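Local coordinates for protein hydroalkoxylation enzyme phnH (Penicillium herquei, PDB 6JJT) that catalyses an enantioselective intramolecular hydroalkoxylation that closes a prenylated phenalenone into (2'R)-atrovenetin during the biosynthesis of herqueinone-type phenalenones, at residues L26-S31 with F142-Q147; I108-V113 with W131-N136; G62-G67 with Y122-N127. All coordinates share one frame; numbering follows the deposited sequence.

Interaction 1 of 3, residues L26-S31 with F142-Q147; sequences LEFLFS and FLEYWQ
The carbonyl O of Tyr145 is gripped by two backbone N-H groups of the opposite strand. Leu29 N gives the shorter bond, 2.8 Å to Tyr145 O, and Phe30 N the longer, 3.3 Å to the same oxygen. This is a classic beta bulge. It lies where the first strand of the eight-stranded antiparallel barrel meets the last, so the contact closes the barrel. Regular pairing continues around the bulge: Glu27 and Gln147 exchange two hydrogen bonds, and Tyr145 N donates to Phe30 O.

The extra residue changes which side chains share a face. Phe30 and Tyr145 point to the same side and form an offset stack, with centroids 4.3 Å apart and planes only 5° from parallel. The CG of Phe30 sits between its backbone N and carbonyl carbon (chi1 73°), which swings the ring back over Tyr145. Phe30 CZ lies above the rim of the Tyr145 ring, 3.5 Å from Tyr145 CD1.

Phe28 and Trp146 form a non-hydrogen-bonded pair. Phe28 CB rests over the six-membered ring of Trp146, 4.0 Å from the centroid, as a CH-pi contact. The Phe28 ring then turns an edge to that face in a T-shaped pair, planes at 74°. Nearby, Leu26 and Trp146 pack on a second subunit. Beyond the bulge, Ser31 CB meets Phe142 CZ at 3.7 Å.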
loop_
_atom_site.group_PDB
_atom_site.type_symbol
_atom_site.label_atom_id
_atom_site.label_comp_id
_atom_site.label_asym_id
_atom_site.label_seq_id
_atom_site.Cartn_x
_atom_site.Cartn_y
_atom_site.Cartn_z
ATOM N N LEU D 26 10.686 1.138 -25.772
ATOM C CA LEU D 26 10.742 2.329 -24.913
ATOM C C LEU D 26 10.456 3.562 -25.774
ATOM O O LEU D 26 11.058 3.724 -26.842
ATOM C CB LEU D 26 12.128 2.462 -24.281
ATOM C CG LEU D 26 12.560 1.320 -23.366
ATOM C CD1 LEU D 26 14.075 1.186 -23.358
ATOM C CD2 LEU D 26 12.088 1.588 -21.957
ATOM N N GLU D 27 9.562 4.446 -25.313
ATOM C CA GLU D 27 9.252 5.695 -25.994
ATOM C C GLU D 27 9.258 6.813 -24.964
ATOM O O GLU D 27 8.732 6.644 -23.868
ATOM C CB GLU D 27 7.872 5.618 -26.650
ATOM C CG GLU D 27 7.845 4.967 -28.029
ATOM C CD GLU D 27 8.981 5.356 -28.972
ATOM O OE1 GLU D 27 9.207 6.583 -29.191
ATOM O OE2 GLU D 27 9.671 4.432 -29.471
ATOM N N PHE D 28 9.861 7.959 -25.270
ATOM C CA PHE D 28 9.907 9.055 -24.307
ATOM C C PHE D 28 8.497 9.531 -23.995
ATOM O O PHE D 28 7.636 9.689 -24.856
ATOM C CB PHE D 28 10.746 10.213 -24.873
ATOM C CG PHE D 28 10.807 11.371 -23.904
ATOM C CD1 PHE D 28 11.404 11.251 -22.653
ATOM C CD2 PHE D 28 10.180 12.564 -24.220
ATOM C CE1 PHE D 28 11.439 12.329 -21.778
ATOM C CE2 PHE D 28 10.178 13.633 -23.329
ATOM C CZ PHE D 28 10.798 13.507 -22.105
ATOM N N LEU D 29 8.193 9.630 -22.684
ATOM C CA LEU D 29 6.837 9.957 -22.270
ATOM C C LEU D 29 6.727 11.381 -21.721
ATOM O O LEU D 29 5.805 12.074 -22.136
ATOM C CB LEU D 29 6.363 8.941 -21.212
ATOM C CG LEU D 29 4.897 9.026 -20.782
ATOM C CD1 LEU D 29 3.916 8.812 -21.919
ATOM C CD2 LEU D 29 4.609 8.089 -19.602
ATOM N N PHE D 30 7.564 11.745 -20.728
ATOM C CA PHE D 30 7.435 13.071 -20.112
ATOM C C PHE D 30 8.647 13.327 -19.262
ATOM O O PHE D 30 9.341 12.400 -18.881
ATOM C CB PHE D 30 6.164 13.267 -19.251
ATOM C CG PHE D 30 6.103 12.569 -17.901
ATOM C CD1 PHE D 30 5.942 11.180 -17.808
ATOM C CD2 PHE D 30 6.145 13.314 -16.721
ATOM C CE1 PHE D 30 5.851 10.563 -16.559
ATOM C CE2 PHE D 30 6.009 12.698 -15.476
ATOM C CZ PHE D 30 5.874 11.313 -15.391
ATOM N N SER D 31 8.873 14.620 -18.937
ATOM C CA SER D 31 9.819 14.996 -17.915
ATOM C C SER D 31 9.054 15.688 -16.786
ATOM O O SER D 31 7.967 16.234 -16.960
ATOM C CB SER D 31 10.874 15.920 -18.469
ATOM O OG SER D 31 10.218 17.110 -18.860
ATOM N N PHE D 142 15.033 16.713 -11.449
ATOM C CA PHE D 142 14.649 16.682 -12.854
ATOM C C PHE D 142 14.779 15.262 -13.393
ATOM O O PHE D 142 15.888 14.709 -13.418
ATOM C CB PHE D 142 15.510 17.623 -13.718
ATOM C CG PHE D 142 15.065 17.605 -15.160
ATOM C CD1 PHE D 142 13.913 18.262 -15.555
ATOM C CD2 PHE D 142 15.743 16.876 -16.122
ATOM C CE1 PHE D 142 13.447 18.217 -16.872
ATOM C CE2 PHE D 142 15.291 16.839 -17.436
ATOM C CZ PHE D 142 14.144 17.503 -17.819
ATOM N N LEU D 143 13.637 14.670 -13.782
ATOM C CA LEU D 143 13.625 13.295 -14.263
ATOM C C LEU D 143 12.990 13.187 -15.629
ATOM O O LEU D 143 12.108 13.937 -15.999
ATOM C CB LEU D 143 12.853 12.391 -13.291
ATOM C CG LEU D 143 13.408 12.326 -11.868
ATOM C CD1 LEU D 143 12.654 13.290 -10.939
ATOM C CD2 LEU D 143 13.260 10.884 -11.369
ATOM N N GLU D 144 13.499 12.220 -16.381
ATOM C CA GLU D 144 12.941 11.873 -17.667
ATOM C C GLU D 144 12.326 10.476 -17.583
ATOM O O GLU D 144 13.010 9.581 -17.081
ATOM C CB GLU D 144 14.053 11.885 -18.733
ATOM C CG GLU D 144 14.437 13.299 -19.126
ATOM C CD GLU D 144 15.741 13.394 -19.892
ATOM O OE1 GLU D 144 16.467 12.410 -19.970
ATOM O OE2 GLU D 144 16.006 14.483 -20.401
ATOM N N TYR D 145 11.172 10.346 -18.177
ATOM C CA TYR D 145 10.402 9.103 -18.089
ATOM C C TYR D 145 10.058 8.543 -19.461
ATOM O O TYR D 145 9.722 9.294 -20.390
ATOM C CB TYR D 145 9.094 9.343 -17.328
ATOM C CG TYR D 145 9.216 9.789 -15.894
ATOM C CD1 TYR D 145 9.315 11.139 -15.613
ATOM C CD2 TYR D 145 9.202 8.884 -14.826
ATOM C CE1 TYR D 145 9.408 11.598 -14.304
ATOM C CE2 TYR D 145 9.295 9.338 -13.509
ATOM C CZ TYR D 145 9.405 10.694 -13.258
ATOM O OH TYR D 145 9.441 11.186 -11.968
ATOM N N TRP D 146 10.005 7.199 -19.528
ATOM C CA TRP D 146 9.782 6.406 -20.729
ATOM C C TRP D 146 8.575 5.501 -20.547
ATOM O O TRP D 146 8.461 4.841 -19.501
ATOM C CB TRP D 146 11.038 5.566 -21.003
ATOM C CG TRP D 146 12.217 6.455 -21.250
ATOM C CD1 TRP D 146 12.985 7.072 -20.303
ATOM C CD2 TRP D 146 12.706 6.890 -22.525
ATOM N NE1 TRP D 146 13.945 7.846 -20.906
ATOM C CE2 TRP D 146 13.781 7.771 -22.268
ATOM C CE3 TRP D 146 12.342 6.599 -23.838
ATOM C CZ2 TRP D 146 14.528 8.343 -23.302
ATOM C CZ3 TRP D 146 13.061 7.186 -24.861
ATOM C CH2 TRP D 146 14.125 8.045 -24.584
ATOM N N GLN D 147 7.728 5.365 -21.566
ATOM C CA GLN D 147 6.682 4.363 -21.665
ATOM C C GLN D 147 7.314 3.037 -22.086
ATOM O O GLN D 147 8.103 3.000 -23.041
ATOM C CB GLN D 147 5.654 4.791 -22.710
ATOM C CG GLN D 147 4.510 3.837 -23.048
ATOM C CD GLN D 147 3.456 4.532 -23.883
ATOM O OE1 GLN D 147 3.637 5.684 -24.262
ATOM N NE2 GLN D 147 2.361 3.866 -24.208
#

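Interaction 2 of 3, residues I108-V113 with W131-N136; sequences IPYVAV and WGTPPN
Tyr110 CB lies 3.7 Å from Trp131 CZ2, where two neighbouring antiparallel strands of the barrel, 110-116 and 129-133, run side by side. Trp131 NE1 is the next atom that CB meets. Further out, Tyr110 CG also faces Trp131 CZ2. The closest touch of the two side chains comes at Tyr110 CD1, 3.4 Å from Trp131 CZ2. CD1 also reaches the hydroxyl of Thr133, with OG1 at a looser packing distance. The Tyr110 CG is turned to the side of its own backbone N (chi1 -51°), while the Trp131 CG is anti to its backbone N (chi1 -177°). These torsions lay both side chains along the same direction, one beside the other. Their planes are 26° apart, but the rings are slid so far that they barely overlap. One face of the Tyr110 ring has Pro109 CD over its centre. The indole NE1 of Trp131 is satisfied across the subunit interface by Thr129 OG1 of the second subunit. Tyr110 packs on the same Thr129 of the second subunit.

The backbone beneath is a regular hydrogen-bonded pair. Val111 N donates to Gly132 O, and Gly132 N donates to Val111 O over 2.7 Å. That same carbonyl oxygen lies over a face of the Trp131 indole and takes a CA-H contact from Trp131.

The pairing ends at Pro109, which follows a cis peptide bond. Here a side chain takes over from the backbone. Pro134 CD packs 4.0 Å from Pro109 CB, and Thr133 OG1 donates to Pro109 O over 2.8 Å, coming from above the carbonyl plane rather than within it.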
loop_
_atom_site.group_PDB
_atom_site.type_symbol
_atom_site.label_atom_id
_atom_site.label_comp_id
_atom_site.label_asym_id
_atom_site.label_seq_id
_atom_site.Cartn_x
_atom_site.Cartn_y
_atom_site.Cartn_z
ATOM N N ILE D 108 15.777 3.897 -5.781
ATOM C CA ILE D 108 16.385 5.142 -6.235
ATOM C C ILE D 108 17.785 4.812 -6.760
ATOM O O ILE D 108 18.547 4.081 -6.132
ATOM C CB ILE D 108 16.417 6.128 -5.038
ATOM C CG1 ILE D 108 15.019 6.626 -4.625
ATOM C CG2 ILE D 108 17.397 7.314 -5.198
ATOM C CD1 ILE D 108 14.348 7.511 -5.636
ATOM N N PRO D 109 18.180 5.392 -7.920
ATOM C CA PRO D 109 17.467 6.451 -8.622
ATOM C C PRO D 109 16.517 6.044 -9.734
ATOM O O PRO D 109 16.148 6.878 -10.548
ATOM C CB PRO D 109 18.649 7.214 -9.273
ATOM C CG PRO D 109 19.621 6.118 -9.645
ATOM C CD PRO D 109 19.527 5.160 -8.477
ATOM N N TYR D 110 16.108 4.761 -9.752
ATOM C CA TYR D 110 15.227 4.258 -10.792
ATOM C C TYR D 110 13.761 4.256 -10.317
ATOM O O TYR D 110 13.458 3.670 -9.237
ATOM C CB TYR D 110 15.638 2.815 -11.099
ATOM C CG TYR D 110 17.128 2.663 -11.377
ATOM C CD1 TYR D 110 17.818 3.592 -12.184
ATOM C CD2 TYR D 110 17.871 1.640 -10.813
ATOM C CE1 TYR D 110 19.184 3.482 -12.424
ATOM C CE2 TYR D 110 19.236 1.535 -11.029
ATOM C CZ TYR D 110 19.885 2.442 -11.845
ATOM O OH TYR D 110 21.238 2.295 -12.071
ATOM N N VAL D 111 12.888 4.840 -11.117
ATOM C CA VAL D 111 11.521 5.143 -10.700
ATOM C C VAL D 111 10.530 4.491 -11.641
ATOM O O VAL D 111 10.516 4.769 -12.834
ATOM C CB VAL D 111 11.293 6.668 -10.652
ATOM C CG1 VAL D 111 9.884 6.971 -10.110
ATOM C CG2 VAL D 111 12.367 7.355 -9.823
ATOM N N ALA D 112 9.629 3.669 -11.096
ATOM C CA ALA D 112 8.547 3.099 -11.887
ATOM C C ALA D 112 7.288 3.916 -11.647
ATOM O O ALA D 112 7.076 4.355 -10.491
ATOM C CB ALA D 112 8.297 1.666 -11.444
ATOM N N VAL D 113 6.419 4.034 -12.639
ATOM C CA VAL D 113 5.296 4.939 -12.559
ATOM C C VAL D 113 4.069 4.275 -13.141
ATOM O O VAL D 113 4.138 3.598 -14.187
ATOM C CB VAL D 113 5.581 6.204 -13.398
ATOM C CG1 VAL D 113 4.532 7.261 -13.153
ATOM C CG2 VAL D 113 6.952 6.766 -13.122
ATOM N N TRP D 131 8.849 4.490 -16.623
ATOM C CA TRP D 131 10.082 4.321 -15.884
ATOM C C TRP D 131 10.909 5.583 -16.092
ATOM O O TRP D 131 10.970 6.049 -17.248
ATOM C CB TRP D 131 10.854 3.107 -16.420
ATOM C CG TRP D 131 12.109 2.818 -15.682
ATOM C CD1 TRP D 131 12.292 1.887 -14.693
ATOM C CD2 TRP D 131 13.402 3.428 -15.846
ATOM N NE1 TRP D 131 13.567 1.880 -14.240
ATOM C CE2 TRP D 131 14.287 2.806 -14.940
ATOM C CE3 TRP D 131 13.918 4.435 -16.687
ATOM C CZ2 TRP D 131 15.616 3.161 -14.795
ATOM C CZ3 TRP D 131 15.244 4.784 -16.549
ATOM C CH2 TRP D 131 16.089 4.134 -15.650
ATOM N N GLY D 132 11.516 6.098 -15.022
ATOM C CA GLY D 132 12.294 7.322 -15.150
ATOM C C GLY D 132 13.489 7.338 -14.237
ATOM O O GLY D 132 13.611 6.537 -13.316
ATOM N N THR D 133 14.390 8.314 -14.486
ATOM C CA THR D 133 15.547 8.515 -13.647
ATOM C C THR D 133 16.068 9.922 -13.944
ATOM O O THR D 133 15.731 10.450 -15.004
ATOM C CB THR D 133 16.599 7.433 -13.932
ATOM O OG1 THR D 133 17.543 7.402 -12.887
ATOM C CG2 THR D 133 17.346 7.639 -15.253
ATOM N N PRO D 134 16.826 10.563 -13.037
ATOM C CA PRO D 134 17.416 11.889 -13.331
ATOM C C PRO D 134 18.521 11.713 -14.384
ATOM O O PRO D 134 19.434 10.935 -14.142
ATOM C CB PRO D 134 17.958 12.382 -11.993
ATOM C CG PRO D 134 17.358 11.445 -10.962
ATOM C CD PRO D 134 17.186 10.116 -11.680
ATOM N N PRO D 135 18.490 12.420 -15.554
ATOM C CA PRO D 135 19.594 12.344 -16.519
ATOM C C PRO D 135 20.905 12.874 -15.948
ATOM O O PRO D 135 21.963 12.431 -16.367
ATOM C CB PRO D 135 19.099 13.146 -17.738
ATOM C CG PRO D 135 18.076 14.105 -17.164
ATOM C CD PRO D 135 17.397 13.244 -16.094
ATOM N N ASN D 136 20.822 13.753 -14.946
ATOM C CA ASN D 136 21.965 14.249 -14.195
ATOM C C ASN D 136 21.743 13.987 -12.701
ATOM O O ASN D 136 20.892 14.609 -12.071
ATOM C CB ASN D 136 22.139 15.737 -14.511
ATOM C CG ASN D 136 23.240 16.400 -13.724
ATOM O OD1 ASN D 136 23.946 15.745 -12.968
ATOM N ND2 ASN D 136 23.354 17.709 -13.859
#

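Interaction 3 of 3, residues G62-G67 with Y122-N127; sequences GPNFDG and YNWLNN
A short 3-10 turn, residues 123-126, packs here on the loop that joins strands 48-61 and 67-79. Phe65 of the loop meets Tyr122, Trp124 and Leu125. Its side chain leaves the backbone toward 122-127, with CG between the backbone N and the carbonyl carbon (chi1 59°). Leu125 CD1 sits over one face of the Phe65 ring, 4.3 Å from the centroid, in a CH-pi contact. Leu125 CD2 approaches Phe65 CE1 at 3.9 Å. Phe65 CB packs 3.5 Å from Tyr122 CE1. The Phe65 ring also meets Phe30 of the first barrel strand.

Asn64 meets the indole of Trp124 at its edge. Asn64 CB lies near the ring plane, 3.8 Å from Trp124 CH2, and the two side chains cross at about a right angle. The amide nitrogen of Asn64 is held elsewhere, by Leu29 O.

No direct hydrogen bond joins the two segments; two waters do the work. One donates to Asn64 O at 3.1 Å and accepts from Trp124 NE1 at 3.0 Å. The other accepts from Asp66 N at 2.9 Å and donates to Tyr122 OH at 2.8 Å. The tyrosine hydroxyl is also bonded to Asp96. Water thus links the loop backbone to Trp124 NE1 and Tyr122 OH.

The turn itself is held by backbone bonds such as Leu125 N to Tyr122 O. This i to i+3 spacing is the pattern of a 3-10 turn, here set in the connection between barrel strands 110-116 and 129-133.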
loop_
_atom_site.group_PDB
_atom_site.type_symbol
_atom_site.label_atom_id
_atom_site.label_comp_id
_atom_site.label_asym_id
_atom_site.label_seq_id
_atom_site.Cartn_x
_atom_site.Cartn_y
_atom_site.Cartn_z
ATOM N N GLY D 62 6.690 17.523 -22.220
ATOM C CA GLY D 62 6.923 16.433 -23.150
ATOM C C GLY D 62 5.843 16.395 -24.225
ATOM O O GLY D 62 4.944 17.224 -24.227
ATOM N N PRO D 63 5.928 15.427 -25.160
ATOM C CA PRO D 63 5.070 15.413 -26.354
ATOM C C PRO D 63 3.615 14.978 -26.168
ATOM O O PRO D 63 2.818 15.098 -27.090
ATOM C CB PRO D 63 5.808 14.426 -27.275
ATOM C CG PRO D 63 6.609 13.517 -26.354
ATOM C CD PRO D 63 6.965 14.384 -25.171
ATOM N N ASN D 64 3.264 14.494 -24.969
ATOM C CA ASN D 64 2.020 13.765 -24.776
ATOM C C ASN D 64 1.082 14.554 -23.861
ATOM O O ASN D 64 -0.135 14.578 -24.067
ATOM C CB ASN D 64 2.283 12.387 -24.155
ATOM C CG ASN D 64 3.191 11.477 -24.964
ATOM O OD1 ASN D 64 2.764 10.833 -25.925
ATOM N ND2 ASN D 64 4.432 11.356 -24.542
ATOM N N PHE D 65 1.675 15.152 -22.816
ATOM C CA PHE D 65 0.942 15.932 -21.830
ATOM C C PHE D 65 1.928 16.891 -21.165
ATOM O O PHE D 65 3.121 16.607 -21.019
ATOM C CB PHE D 65 0.158 15.017 -20.872
ATOM C CG PHE D 65 1.007 14.040 -20.097
ATOM C CD1 PHE D 65 1.324 12.781 -20.603
ATOM C CD2 PHE D 65 1.480 14.373 -18.834
ATOM C CE1 PHE D 65 2.121 11.897 -19.879
ATOM C CE2 PHE D 65 2.277 13.492 -18.112
ATOM C CZ PHE D 65 2.601 12.249 -18.631
ATOM N N ASP D 66 1.417 18.057 -20.788
ATOM C CA ASP D 66 2.210 19.011 -20.042
ATOM C C ASP D 66 1.310 19.632 -18.983
ATOM O O ASP D 66 0.090 19.626 -19.133
ATOM C CB ASP D 66 2.786 20.069 -20.976
ATOM C CG ASP D 66 1.684 21.000 -21.427
ATOM O OD1 ASP D 66 0.619 20.481 -21.850
ATOM O OD2 ASP D 66 1.868 22.223 -21.296
ATOM N N GLY D 67 1.943 20.198 -17.956
ATOM C CA GLY D 67 1.183 20.769 -16.860
ATOM C C GLY D 67 2.021 21.012 -15.608
ATOM O O GLY D 67 3.218 21.283 -15.685
ATOM N N TYR D 122 -6.751 11.760 -21.760
ATOM C CA TYR D 122 -5.529 11.216 -21.183
ATOM C C TYR D 122 -5.697 9.803 -20.631
ATOM O O TYR D 122 -4.739 9.275 -20.086
ATOM C CB TYR D 122 -5.013 12.168 -20.097
ATOM C CG TYR D 122 -4.679 13.536 -20.635
ATOM C CD1 TYR D 122 -3.525 13.744 -21.382
ATOM C CD2 TYR D 122 -5.510 14.619 -20.377
ATOM C CE1 TYR D 122 -3.210 15.000 -21.886
ATOM C CE2 TYR D 122 -5.214 15.878 -20.891
ATOM C CZ TYR D 122 -4.061 16.066 -21.634
ATOM O OH TYR D 122 -3.752 17.322 -22.104
ATOM N N ASN D 123 -6.882 9.198 -20.785
ATOM C CA ASN D 123 -7.076 7.931 -20.080
ATOM C C ASN D 123 -6.302 6.768 -20.722
ATOM O O ASN D 123 -6.241 5.711 -20.117
ATOM C CB ASN D 123 -8.521 7.681 -19.659
ATOM C CG ASN D 123 -9.405 7.418 -20.848
ATOM O OD1 ASN D 123 -8.907 7.269 -21.959
ATOM N ND2 ASN D 123 -10.714 7.346 -20.612
ATOM N N TRP D 124 -5.698 6.937 -21.894
ATOM C CA TRP D 124 -4.694 6.001 -22.389
ATOM C C TRP D 124 -3.586 5.753 -21.348
ATOM O O TRP D 124 -2.939 4.705 -21.344
ATOM C CB TRP D 124 -4.147 6.472 -23.757
ATOM C CG TRP D 124 -3.476 7.813 -23.754
ATOM C CD1 TRP D 124 -4.063 9.044 -23.897
ATOM C CD2 TRP D 124 -2.088 8.085 -23.561
ATOM N NE1 TRP D 124 -3.131 10.046 -23.792
ATOM C CE2 TRP D 124 -1.900 9.486 -23.599
ATOM C CE3 TRP D 124 -0.992 7.254 -23.352
ATOM C CZ2 TRP D 124 -0.653 10.086 -23.425
ATOM C CZ3 TRP D 124 0.244 7.838 -23.207
ATOM C CH2 TRP D 124 0.416 9.229 -23.238
ATOM N N LEU D 125 -3.341 6.725 -20.455
ATOM C CA LEU D 125 -2.280 6.572 -19.458
ATOM C C LEU D 125 -2.626 5.497 -18.427
ATOM O O LEU D 125 -1.715 4.943 -17.815
ATOM C CB LEU D 125 -2.029 7.906 -18.740
ATOM C CG LEU D 125 -1.297 8.963 -19.560
ATOM C CD1 LEU D 125 -1.396 10.321 -18.866
ATOM C CD2 LEU D 125 0.167 8.506 -19.724
ATOM N N ASN D 126 -3.908 5.165 -18.325
ATOM C CA ASN D 126 -4.305 4.138 -17.389
ATOM C C ASN D 126 -3.705 2.789 -17.751
ATOM O O ASN D 126 -3.597 1.899 -16.892
ATOM C CB ASN D 126 -5.823 3.992 -17.329
ATOM C CG ASN D 126 -6.523 5.186 -16.717
ATOM O OD1 ASN D 126 -5.918 5.967 -15.993
ATOM N ND2 ASN D 126 -7.794 5.330 -16.988
ATOM N N ASN D 127 -3.356 2.634 -19.034
ATOM C CA ASN D 127 -2.778 1.387 -19.493
ATOM C C ASN D 127 -1.269 1.443 -19.597
ATOM O O ASN D 127 -0.679 0.511 -20.143
ATOM C CB ASN D 127 -3.380 0.974 -20.841
ATOM C CG ASN D 127 -4.866 0.760 -20.718
ATOM O OD1 ASN D 127 -5.332 0.112 -19.781
ATOM N ND2 ASN D 127 -5.629 1.396 -21.593
HETATM O O HOH W 1 -2.677 12.923 -24.696
HETATM O O HOH W 2 -1.237 18.526 -21.944
#

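In the fold
Interactions 1 and 2 are seams of one barrel, separated by the pairing of strands 129-133 and 142-148; their centres are about 9 Å apart. Strand 142-148 pairs with 26-44 on one side and 129-133 on the other. The second pairing includes Trp146 N to Trp131 O at 2.7 Å, a probable hydrogen bond. Interaction 3 lies about 11 Å from interaction 1, centre to centre. It touches that seam at the bulge residues themselves: Asn64 ND2 is 2.9 Å from Leu29 O, and Phe65 CZ is 3.6 Å from Phe30 CG. Interactions 2 and 3 are about 18 Å apart between centres and have no spatial contact. All three reach the second subunit of the homotetramer.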